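Side-chain contacts in alcohol dehydrogenase (Thermus sp., PDB 4CPD), which binds zinc and NAD and probably catalyses the reversible oxidation of alcohols to aldehydes or ketones: residues Ile185-Ala188 with Gln189-Ala193; Ile217-Gln221 with Glu222-Arg226; Pro275-Leu278 with Ala279-Leu282; Ala293-His296 with Leu297-Ala301. All blocks are in the same frame, centred on the assembly; numbering follows the deposited sequence.

Contact 1 (Ile185-Ala188 with Gln189-Ala193); sequences IEVA and QVLGA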
loop_
_atom_site.group_PDB
_atom_site.type_symbol
_atom_site.label_atom_id
_atom_site.label_comp_id
_atom_site.label_asym_id
_atom_site.label_seq_id
_atom_site.Cartn_x
_atom_site.Cartn_y
_atom_site.Cartn_z
ATOM N N ILE A 185 -14.346 -1.671 -14.144
ATOM C CA ILE A 185 -15.301 -2.775 -14.175
ATOM C C ILE A 185 -14.996 -3.764 -15.300
ATOM O O ILE A 185 -14.840 -4.954 -15.065
ATOM C CB ILE A 185 -16.729 -2.272 -14.307
ATOM C CG1 ILE A 185 -17.142 -1.596 -13.020
ATOM C CG2 ILE A 185 -17.671 -3.424 -14.546
ATOM C CD1 ILE A 185 -18.362 -0.710 -13.175
ATOM N N GLU A 186 -14.893 -3.268 -16.518
ATOM C CA GLU A 186 -14.610 -4.135 -17.659
ATOM C C GLU A 186 -13.324 -4.905 -17.429
ATOM O O GLU A 186 -13.299 -6.093 -17.637
ATOM C CB GLU A 186 -14.504 -3.314 -18.943
ATOM C CG GLU A 186 -14.659 -4.114 -20.228
ATOM C CD GLU A 186 -14.607 -3.250 -21.495
ATOM O OE1 GLU A 186 -14.704 -2.009 -21.425
ATOM O OE2 GLU A 186 -14.490 -3.822 -22.585
ATOM N N VAL A 187 -12.259 -4.219 -17.013
ATOM C CA VAL A 187 -10.949 -4.850 -16.827
ATOM C C VAL A 187 -11.072 -5.926 -15.771
ATOM O O VAL A 187 -10.600 -7.057 -15.959
ATOM C CB VAL A 187 -9.878 -3.854 -16.354
ATOM C CG1 VAL A 187 -8.602 -4.588 -15.945
ATOM C CG2 VAL A 187 -9.574 -2.825 -17.428
ATOM N N ALA A 188 -11.705 -5.580 -14.655
ATOM C CA ALA A 188 -11.814 -6.531 -13.559
ATOM C C ALA A 188 -12.417 -7.843 -14.067
ATOM O O ALA A 188 -11.920 -8.938 -13.780
ATOM C CB ALA A 188 -12.639 -5.958 -12.433
ATOM N N GLN A 189 -13.467 -7.715 -14.863
ATOM C CA GLN A 189 -14.071 -8.866 -15.573
ATOM C C GLN A 189 -13.056 -9.725 -16.301
ATOM O O GLN A 189 -12.888 -10.874 -16.004
ATOM C CB GLN A 189 -15.077 -8.385 -16.606
ATOM C CG GLN A 189 -16.058 -9.453 -17.013
ATOM C CD GLN A 189 -17.105 -9.658 -15.941
ATOM O OE1 GLN A 189 -17.426 -8.734 -15.208
ATOM N NE2 GLN A 189 -17.640 -10.871 -15.843
ATOM N N VAL A 190 -12.325 -9.135 -17.209
ATOM C CA VAL A 190 -11.357 -9.879 -17.999
ATOM C C VAL A 190 -10.160 -10.428 -17.167
ATOM O O VAL A 190 -9.497 -11.376 -17.591
ATOM C CB VAL A 190 -10.909 -8.969 -19.157
ATOM C CG1 VAL A 190 -9.719 -9.540 -19.921
ATOM C CG2 VAL A 190 -12.111 -8.705 -20.055
ATOM N N LEU A 191 -9.884 -9.843 -15.998
ATOM C CA LEU A 191 -8.836 -10.354 -15.132
ATOM C C LEU A 191 -9.367 -11.413 -14.168
ATOM O O LEU A 191 -8.687 -11.801 -13.228
ATOM C CB LEU A 191 -8.163 -9.206 -14.385
ATOM C CG LEU A 191 -6.941 -8.608 -15.086
ATOM C CD1 LEU A 191 -7.240 -8.229 -16.525
ATOM C CD2 LEU A 191 -6.434 -7.411 -14.281
ATOM N N GLY A 192 -10.593 -11.859 -14.407
ATOM C CA GLY A 192 -11.164 -13.010 -13.723
ATOM C C GLY A 192 -11.755 -12.761 -12.361
ATOM O O GLY A 192 -11.722 -13.628 -11.504
ATOM N N ALA A 193 -12.297 -11.580 -12.137
ATOM C CA ALA A 193 -12.918 -11.319 -10.860
ATOM C C ALA A 193 -14.114 -12.225 -10.740
ATOM O O ALA A 193 -14.758 -12.507 -11.708
ATOM C CB ALA A 193 -13.332 -9.872 -10.751
#
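Val187 and Leu191, one helical turn apart, lie side by side and point the same way, and their methyl groups form the tightly packed part of this contact. Val187 CG1 is 3.9 Å from Leu191 CD2 and equally far from Leu191 CD1. It reaches them because it stands anti to its own amide nitrogen (chi1 170°), on the side of the carbonyl carbon. Leu154, Tyr158, Leu161 and Ile162 of helix 153-163 pack on the pair, so the two residues face a second helix. Replacing Leu191 by an alanine is likely to leave Val187 CG1 without its neighbour and open a gap beside Ile162. Leu191 N also donates to Val187 O (2.9 Å), continuing the i to i+4 series of Gln189 N to Ile185 O and Val190 N to Glu186 O. Here helix 179-190 of the Rossmann-type beta-alpha-beta unit stops in a Schellman motif. Gly192, with positive phi (82°), is the C-prime residue; Gly192 N bonds Gln189 O at 3.0 Å, and Ala193 N reaches back to Ala188 O at 3.1 Å, tilted 33° from the carbonyl plane. That return sets Ala193 CB 4.3 Å from Ala188 CB, a looser apolar touch. Solvent lies beside Gln189, whose chain bends at its second torsion and meets the opposite segment chiefly through CB, against Glu186 O. Glu186 turns away from the contact, and its OE2 accepts from Gln312 N.

Contact 2 (Ile217-Gln221 with Glu222-Arg226); sequences INAEQ and ENPVR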
loop_
_atom_site.group_PDB
_atom_site.type_symbol
_atom_site.label_atom_id
_atom_site.label_comp_id
_atom_site.label_asym_id
_atom_site.label_seq_id
_atom_site.Cartn_x
_atom_site.Cartn_y
_atom_site.Cartn_z
ATOM N N ILE A 217 -25.019 -0.508 -7.088
ATOM C CA ILE A 217 -25.395 -0.128 -5.726
ATOM C C ILE A 217 -25.507 1.394 -5.667
ATOM O O ILE A 217 -24.507 2.104 -5.845
ATOM C CB ILE A 217 -24.338 -0.578 -4.698
ATOM C CG1 ILE A 217 -24.206 -2.110 -4.694
ATOM C CG2 ILE A 217 -24.689 -0.062 -3.313
ATOM C CD1 ILE A 217 -23.145 -2.661 -3.751
ATOM N N ASN A 218 -26.716 1.899 -5.428
ATOM C CA ASN A 218 -26.917 3.344 -5.322
ATOM C C ASN A 218 -26.657 3.833 -3.892
ATOM O O ASN A 218 -27.390 3.476 -2.963
ATOM C CB ASN A 218 -28.325 3.733 -5.781
ATOM C CG ASN A 218 -28.418 5.193 -6.197
ATOM O OD1 ASN A 218 -27.949 6.076 -5.479
ATOM N ND2 ASN A 218 -29.012 5.454 -7.364
ATOM N N ALA A 219 -25.613 4.643 -3.723
ATOM C CA ALA A 219 -25.196 5.107 -2.389
ATOM C C ALA A 219 -26.142 6.135 -1.767
ATOM O O ALA A 219 -26.102 6.342 -0.549
ATOM C CB ALA A 219 -23.788 5.671 -2.442
ATOM N N GLU A 220 -26.966 6.776 -2.603
ATOM C CA GLU A 220 -28.023 7.685 -2.133
ATOM C C GLU A 220 -29.146 6.880 -1.476
ATOM O O GLU A 220 -29.697 7.291 -0.449
ATOM C CB GLU A 220 -28.610 8.508 -3.292
ATOM C CG GLU A 220 -28.760 9.994 -3.009
ATOM C CD GLU A 220 -27.731 10.808 -3.776
ATOM O OE1 GLU A 220 -27.974 11.060 -4.973
ATOM O OE2 GLU A 220 -26.680 11.181 -3.197
ATOM N N GLN A 221 -29.450 5.724 -2.068
ATOM C CA GLN A 221 -30.634 4.930 -1.720
ATOM C C GLN A 221 -30.403 3.775 -0.736
ATOM O O GLN A 221 -31.358 3.131 -0.300
ATOM C CB GLN A 221 -31.241 4.342 -2.990
ATOM C CG GLN A 221 -31.512 5.351 -4.096
ATOM C CD GLN A 221 -32.206 4.749 -5.316
ATOM O OE1 GLN A 221 -32.947 5.450 -6.011
ATOM N NE2 GLN A 221 -31.963 3.454 -5.593
ATOM N N GLU A 222 -29.154 3.483 -0.402
ATOM C CA GLU A 222 -28.870 2.445 0.583
ATOM C C GLU A 222 -27.477 2.637 1.156
ATOM O O GLU A 222 -26.688 3.457 0.639
ATOM C CB GLU A 222 -29.052 1.026 -0.005
ATOM C CG GLU A 222 -28.336 0.763 -1.325
ATOM C CD GLU A 222 -28.555 -0.651 -1.863
ATOM O OE1 GLU A 222 -28.465 -1.610 -1.069
ATOM O OE2 GLU A 222 -28.797 -0.817 -3.084
ATOM N N ASN A 223 -27.208 1.916 2.251
ATOM C CA ASN A 223 -25.860 1.815 2.809
ATOM C C ASN A 223 -25.026 0.846 1.974
ATOM O O ASN A 223 -25.266 -0.379 2.002
ATOM C CB ASN A 223 -25.861 1.357 4.277
ATOM C CG ASN A 223 -24.526 1.631 4.980
ATOM O OD1 ASN A 223 -23.494 1.912 4.347
ATOM N ND2 ASN A 223 -24.548 1.568 6.299
ATOM N N PRO A 224 -24.033 1.388 1.242
ATOM C CA PRO A 224 -23.238 0.554 0.348
ATOM C C PRO A 224 -22.395 -0.445 1.120
ATOM O O PRO A 224 -22.216 -1.573 0.656
ATOM C CB PRO A 224 -22.379 1.558 -0.419
ATOM C CG PRO A 224 -22.365 2.787 0.411
ATOM C CD PRO A 224 -23.582 2.792 1.260
ATOM N N VAL A 225 -21.937 -0.052 2.306
ATOM C CA VAL A 225 -21.073 -0.908 3.096
ATOM C C VAL A 225 -21.799 -2.176 3.512
ATOM O O VAL A 225 -21.241 -3.257 3.358
ATOM C CB VAL A 225 -20.522 -0.181 4.333
ATOM C CG1 VAL A 225 -19.702 -1.134 5.197
ATOM C CG2 VAL A 225 -19.683 1.027 3.922
ATOM N N ARG A 226 -23.022 -2.031 4.047
ATOM C CA ARG A 226 -23.868 -3.174 4.493
ATOM C C ARG A 226 -24.096 -4.147 3.338
ATOM O O ARG A 226 -23.973 -5.365 3.460
ATOM C CB ARG A 226 -25.225 -2.660 4.991
#
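Ile217 meets Pro224 through CG2: a chi1 of -62°, measured to CG1, puts CG1 beside the backbone nitrogen and leaves CG2 anti to it, while a chi1 of 51° sets Glu222 CG between its own amide and carbonyl groups. From there the glutamate chain runs extended, bringing CD to 4.2 Å from Ile217 CG2. The same methyl lies 4.0 Å from Pro224 CB, and the two side chains cross at about a right angle. Ala219 CB adds a longer touch, 4.3 Å from Pro224 CG. These apolar groups close the turn between strand 215-218, an edge strand of the parallel Rossmann-type sheet within this chain, and helix 224-231. Asn218 shapes its first half as an Asx turn: OD1 receives Glu220 N at 3.1 Å on an in-plane lone pair. Asn223 is the N-cap of the helix, its OD1 accepting from Val225 N at 3.2 Å, with the donor 47° above the carbonyl plane. Between them, Glu222 N makes only a weak bond to Asn218 O (3.1 Å). A valine in place of Glu222 lacks the carboxylate and would probably leave Arg227 without its long, weak ion-pair partner and Ile217 CG2 less covered on that side. Ile199 of strand 195-200 packs on Ile217, Ala219 and Pro224.

Contact 3 (Pro275-Leu278 with Ala279-Leu282); sequences PFPL and ASGL
A strand-to-helix turn at the dimer interface joins strand 273-277 to helix 279-284, and the contact between Leu278 and Leu282 belongs to the first turn of that helix. Leu282 N donates to Leu278 O at 2.8 Å, with an N-H...O angle of 147° and the donor lying nearly on the extension of the carbonyl bond. Above this backbone link the two leucine side chains run side by side in the same direction, with CD2 of Leu278 4.2 Å from CD1 of Leu282. Leu278 can align with its partner because CG is swung anti to the amide nitrogen (chi1 -152°), next to the carbonyl carbon. Pro277 joins the turn on another side of the backbone. Its carbonyl oxygen accepts a CA-H...O contact from Gly281 CA, 3.5 Å away with 144° at the hydrogen, an approach made possible by a residue with no side chain directed at that oxygen. Ser280 OG lies against the proline ring, beside CB. Around the turn, Leu254 of helix 247-256 and Leu286 of strand 286-290 pack on Phe276 and Pro277. These two residues also pair with an antiparallel strand of the second subunit, so the sheet continues across the interface; the Phe276 ring meets Phe288 of the second subunit edge-to-face, while Leu278 and Leu282 pack on Leu250 and Ile290 of that same neighbouring chain.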
loop_
_atom_site.group_PDB
_atom_site.type_symbol
_atom_site.label_atom_id
_atom_site.label_comp_id
_atom_site.label_asym_id
_atom_site.label_seq_id
_atom_site.Cartn_x
_atom_site.Cartn_y
_atom_site.Cartn_z
ATOM N N PRO A 275 -9.021 11.064 7.456
ATOM C CA PRO A 275 -8.734 10.210 8.623
ATOM C C PRO A 275 -8.564 8.721 8.284
ATOM O O PRO A 275 -9.520 8.048 7.880
ATOM C CB PRO A 275 -9.966 10.415 9.515
ATOM C CG PRO A 275 -11.082 10.721 8.560
ATOM C CD PRO A 275 -10.461 11.387 7.349
ATOM N N PHE A 276 -7.347 8.215 8.451
ATOM C CA PHE A 276 -7.041 6.809 8.166
ATOM C C PHE A 276 -7.156 6.064 9.467
ATOM O O PHE A 276 -6.556 6.500 10.438
ATOM C CB PHE A 276 -5.623 6.658 7.634
ATOM C CG PHE A 276 -5.373 5.353 6.964
ATOM C CD1 PHE A 276 -5.210 4.208 7.706
ATOM C CD2 PHE A 276 -5.294 5.272 5.589
ATOM C CE1 PHE A 276 -4.995 2.985 7.097
ATOM C CE2 PHE A 276 -5.080 4.051 4.962
ATOM C CZ PHE A 276 -4.926 2.907 5.715
ATOM N N PRO A 277 -7.922 4.949 9.498
ATOM C CA PRO A 277 -8.099 4.200 10.729
ATOM C C PRO A 277 -6.790 3.649 11.244
ATOM O O PRO A 277 -6.012 3.062 10.478
ATOM C CB PRO A 277 -9.016 3.043 10.327
ATOM C CG PRO A 277 -8.983 2.990 8.845
ATOM C CD PRO A 277 -8.739 4.394 8.406
ATOM N N LEU A 278 -6.565 3.830 12.543
ATOM C CA LEU A 278 -5.325 3.436 13.180
ATOM C C LEU A 278 -5.545 2.153 13.981
ATOM O O LEU A 278 -5.125 1.086 13.572
ATOM C CB LEU A 278 -4.782 4.581 14.030
ATOM C CG LEU A 278 -3.264 4.604 14.197
ATOM C CD1 LEU A 278 -2.818 5.942 14.765
ATOM C CD2 LEU A 278 -2.768 3.458 15.076
ATOM N N ALA A 279 -6.209 2.236 15.121
ATOM C CA ALA A 279 -6.318 1.075 15.991
ATOM C C ALA A 279 -7.027 -0.012 15.229
ATOM O O ALA A 279 -6.586 -1.154 15.206
ATOM C CB ALA A 279 -7.073 1.431 17.250
ATOM N N SER A 280 -8.131 0.368 14.592
ATOM C CA SER A 280 -8.904 -0.579 13.787
ATOM C C SER A 280 -8.100 -0.994 12.550
ATOM O O SER A 280 -8.177 -2.137 12.104
ATOM C CB SER A 280 -10.283 0.001 13.419
ATOM O OG SER A 280 -10.178 1.032 12.447
ATOM N N GLY A 281 -7.316 -0.061 12.015
ATOM C CA GLY A 281 -6.417 -0.353 10.895
ATOM C C GLY A 281 -5.439 -1.467 11.207
ATOM O O GLY A 281 -5.193 -2.296 10.365
ATOM N N LEU A 282 -4.911 -1.491 12.424
ATOM C CA LEU A 282 -3.970 -2.500 12.834
ATOM C C LEU A 282 -4.602 -3.866 12.893
ATOM O O LEU A 282 -3.997 -4.880 12.481
ATOM C CB LEU A 282 -3.406 -2.175 14.218
ATOM C CG LEU A 282 -2.345 -1.088 14.278
ATOM C CD1 LEU A 282 -2.162 -0.608 15.711
ATOM C CD2 LEU A 282 -1.045 -1.617 13.715
#

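Contact 4 (Ala293-His296 with Leu297-Ala301); sequences ANVH and LYIDA. With NAD (nicotinamide-adenine-dinucleotide), chain G.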
loop_
_atom_site.group_PDB
_atom_site.type_symbol
_atom_site.label_atom_id
_atom_site.label_comp_id
_atom_site.label_asym_id
_atom_site.label_seq_id
_atom_site.Cartn_x
_atom_site.Cartn_y
_atom_site.Cartn_z
ATOM N N ALA A 293 -1.611 7.962 -12.212
ATOM C CA ALA A 293 -1.316 6.785 -13.023
ATOM C C ALA A 293 0.067 6.777 -13.515
ATOM O O ALA A 293 0.646 7.823 -13.739
ATOM C CB ALA A 293 -2.235 6.753 -14.206
ATOM N N ASN A 294 0.598 5.587 -13.711
ATOM C CA ASN A 294 1.939 5.402 -14.280
ATOM C C ASN A 294 1.734 4.666 -15.596
ATOM O O ASN A 294 2.149 3.518 -15.812
ATOM C CB ASN A 294 2.819 4.622 -13.316
ATOM C CG ASN A 294 4.206 4.381 -13.853
ATOM O OD1 ASN A 294 4.681 5.093 -14.728
ATOM N ND2 ASN A 294 4.868 3.374 -13.334
ATOM N N VAL A 295 1.057 5.368 -16.483
ATOM C CA VAL A 295 0.571 4.807 -17.731
ATOM C C VAL A 295 1.609 4.044 -18.529
ATOM O O VAL A 295 1.309 2.980 -19.072
ATOM C CB VAL A 295 -0.026 5.901 -18.617
ATOM C CG1 VAL A 295 -0.458 5.321 -19.952
ATOM C CG2 VAL A 295 -1.214 6.568 -17.920
ATOM N N HIS A 296 2.815 4.574 -18.594
ATOM C CA HIS A 296 3.875 3.959 -19.402
ATOM C C HIS A 296 4.134 2.516 -19.008
ATOM O O HIS A 296 4.490 1.708 -19.841
ATOM C CB HIS A 296 5.184 4.714 -19.259
ATOM C CG HIS A 296 5.084 6.166 -19.597
ATOM N ND1 HIS A 296 4.365 7.056 -18.830
ATOM C CD2 HIS A 296 5.616 6.886 -20.616
ATOM C CE1 HIS A 296 4.463 8.261 -19.352
ATOM N NE2 HIS A 296 5.206 8.183 -20.441
ATOM N N LEU A 297 3.979 2.210 -17.718
ATOM C CA LEU A 297 4.264 0.893 -17.233
ATOM C C LEU A 297 3.292 -0.131 -17.841
ATOM O O LEU A 297 3.680 -1.251 -18.052
ATOM C CB LEU A 297 4.189 0.867 -15.698
ATOM C CG LEU A 297 4.801 -0.399 -15.046
ATOM C CD1 LEU A 297 6.274 -0.484 -15.338
ATOM C CD2 LEU A 297 4.568 -0.415 -13.539
ATOM N N TYR A 298 2.051 0.285 -18.118
ATOM C CA TYR A 298 0.971 -0.603 -18.506
ATOM C C TYR A 298 0.549 -0.504 -19.958
ATOM O O TYR A 298 -0.108 -1.387 -20.468
ATOM C CB TYR A 298 -0.240 -0.292 -17.632
ATOM C CG TYR A 298 0.093 -0.381 -16.159
ATOM C CD1 TYR A 298 0.456 -1.599 -15.595
ATOM C CD2 TYR A 298 0.058 0.742 -15.339
ATOM C CE1 TYR A 298 0.772 -1.694 -14.259
ATOM C CE2 TYR A 298 0.382 0.657 -14.003
ATOM C CZ TYR A 298 0.739 -0.561 -13.479
ATOM O OH TYR A 298 1.051 -0.676 -12.166
ATOM N N ILE A 299 0.906 0.569 -20.632
ATOM C CA ILE A 299 0.322 0.866 -21.937
ATOM C C ILE A 299 0.522 -0.242 -22.972
ATOM O O ILE A 299 -0.352 -0.480 -23.760
ATOM C CB ILE A 299 0.845 2.206 -22.485
ATOM C CG1 ILE A 299 -0.010 2.675 -23.647
ATOM C CG2 ILE A 299 2.301 2.084 -22.927
ATOM C CD1 ILE A 299 0.253 4.112 -24.012
ATOM N N ASP A 300 1.651 -0.940 -22.955
ATOM C CA ASP A 300 1.906 -1.975 -23.971
ATOM C C ASP A 300 0.933 -3.139 -23.810
ATOM O O ASP A 300 0.391 -3.631 -24.804
ATOM C CB ASP A 300 3.364 -2.437 -23.944
ATOM C CG ASP A 300 4.335 -1.312 -24.342
ATOM O OD1 ASP A 300 4.199 -0.779 -25.455
ATOM O OD2 ASP A 300 5.203 -0.899 -23.530
ATOM N N ALA A 301 0.679 -3.535 -22.561
ATOM C CA ALA A 301 -0.252 -4.617 -22.279
ATOM C C ALA A 301 -1.656 -4.201 -22.599
ATOM O O ALA A 301 -2.435 -4.994 -23.093
ATOM C CB ALA A 301 -0.170 -5.034 -20.836
HETATM P PA NAD G . -16.287 11.877 -13.643
HETATM O O1A NAD G . -16.846 11.950 -15.066
HETATM O O2A NAD G . -16.429 13.085 -12.722
HETATM O O5B NAD G . -16.811 10.581 -12.826
HETATM C C5B NAD G . -17.038 10.644 -11.419
HETATM C C4B NAD G . -18.162 9.687 -11.031
HETATM O O4B NAD G . -18.183 9.509 -9.608
HETATM C C3B NAD G . -19.530 10.236 -11.453
HETATM O O3B NAD G . -20.378 9.238 -12.044
HETATM C C2B NAD G . -20.144 10.694 -10.161
HETATM O O2B NAD G . -21.572 10.619 -10.192
HETATM C C1B NAD G . -19.526 9.717 -9.180
HETATM N N9A NAD G . -19.569 10.272 -7.827
HETATM C C8A NAD G . -19.271 11.546 -7.499
HETATM N N7A NAD G . -19.430 11.707 -6.164
HETATM C C5A NAD G . -19.827 10.525 -5.637
HETATM C C6A NAD G . -20.154 10.007 -4.294
HETATM N N6A NAD G . -20.075 10.841 -3.245
HETATM N N1A NAD G . -20.532 8.708 -4.150
HETATM C C2A NAD G . -20.606 7.879 -5.209
HETATM N N3A NAD G . -20.319 8.290 -6.467
HETATM C C4A NAD G . -19.927 9.573 -6.740
HETATM O O3 NAD G . -14.696 11.569 -13.703
HETATM P PN NAD G . -13.913 10.382 -14.483
HETATM O O1N NAD G . -13.653 10.938 -15.869
HETATM O O2N NAD G . -14.552 9.014 -14.221
HETATM O O5D NAD G . -12.536 10.346 -13.636
HETATM C C5D NAD G . -12.556 9.635 -12.382
HETATM C C4D NAD G . -11.668 10.216 -11.284
HETATM O O4D NAD G . -10.339 9.709 -11.470
HETATM C C3D NAD G . -11.564 11.741 -11.292
HETATM O O3D NAD G . -11.404 12.192 -9.936
HETATM C C2D NAD G . -10.328 12.009 -12.156
HETATM O O2D NAD G . -9.690 13.297 -11.968
HETATM C C1D NAD G . -9.458 10.822 -11.735
HETATM N N1N NAD G . -8.405 10.469 -12.701
HETATM C C2N NAD G . -7.232 10.155 -12.144
HETATM C C3N NAD G . -6.129 9.796 -12.905
HETATM C C7N NAD G . -4.882 9.452 -12.143
HETATM O O7N NAD G . -3.775 9.598 -12.635
HETATM N N7N NAD G . -5.037 8.953 -10.901
HETATM C C4N NAD G . -6.251 9.754 -14.304
HETATM C C5N NAD G . -7.484 10.085 -14.880
HETATM C C6N NAD G . -8.560 10.444 -14.051
HETATM O O HOH W 1 3.659 -0.582 -21.159
#
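Asn294 and Leu297 cross obliquely at the start of helix 295-307, the amide nitrogen ND2 lying 3.5 Å from Leu297 CB. The asparagine gets there with CG anti to its backbone nitrogen (chi1 179°). Its ND2 also donates to His98 O. Leu297 CB in turn sits over the centre of one face of the Tyr298 ring, 4.1 Å above the plane, while Asn294 O approaches the same ring obliquely, 3.5 Å from Tyr298 CD2. The phenol OH is hydrogen-bonded to Gln163, in helix 153-163. Val295 reaches along the helix, its CG1 touching Ile299 CB at 4.2 Å. Two bonds fix the backbone beneath: Leu297 N to Asn294 O at 2.9 Å and Tyr298 N to Val295 O at 3.0 Å, the latter donor 52° above the carbonyl plane. Three-residue spacing and a weak bond from Ile299 N to Val295 O mark a helix that is not yet regular. A water donates to His296 O and to Asp300 OD2 and accepts from Asp300 N, bridging the helix where it kinks, and Asp300 OD1 forms a salt bridge with Arg136. At the other end Ala293 N donates to the carboxamide oxygen O7N of NAD at 2.7 Å, nearly straight at 167°. Being a backbone bond, this grip depends on the path of the chain at Ala293, and it would be expected to limit rotation of the carboxamide and so help orient the nicotinamide.

The four contacts follow one another along the chain without touching. Contacts 1 and 2 both lie in the Rossmann-type nucleotide-binding region, separated along the chain by strand 195-200 and helix 203-212, their nearest atoms about 9 Å apart; contact 4 comes equally close to contact 1, and helix 153-163 packs against both. Their relation to NAD differs. Contact 4 bonds the nicotinamide end directly, with the Val295 side chain about 8 Å from a zinc ion, whereas the Ala219 side chain of contact 2 lies about 5 Å from the dinucleotide and the Ile185 side chain of contact 1 about 10 Å. Contact 3, its centre 32 Å from that of contact 4, lies at the subunit interface, away from the NAD and zinc sites.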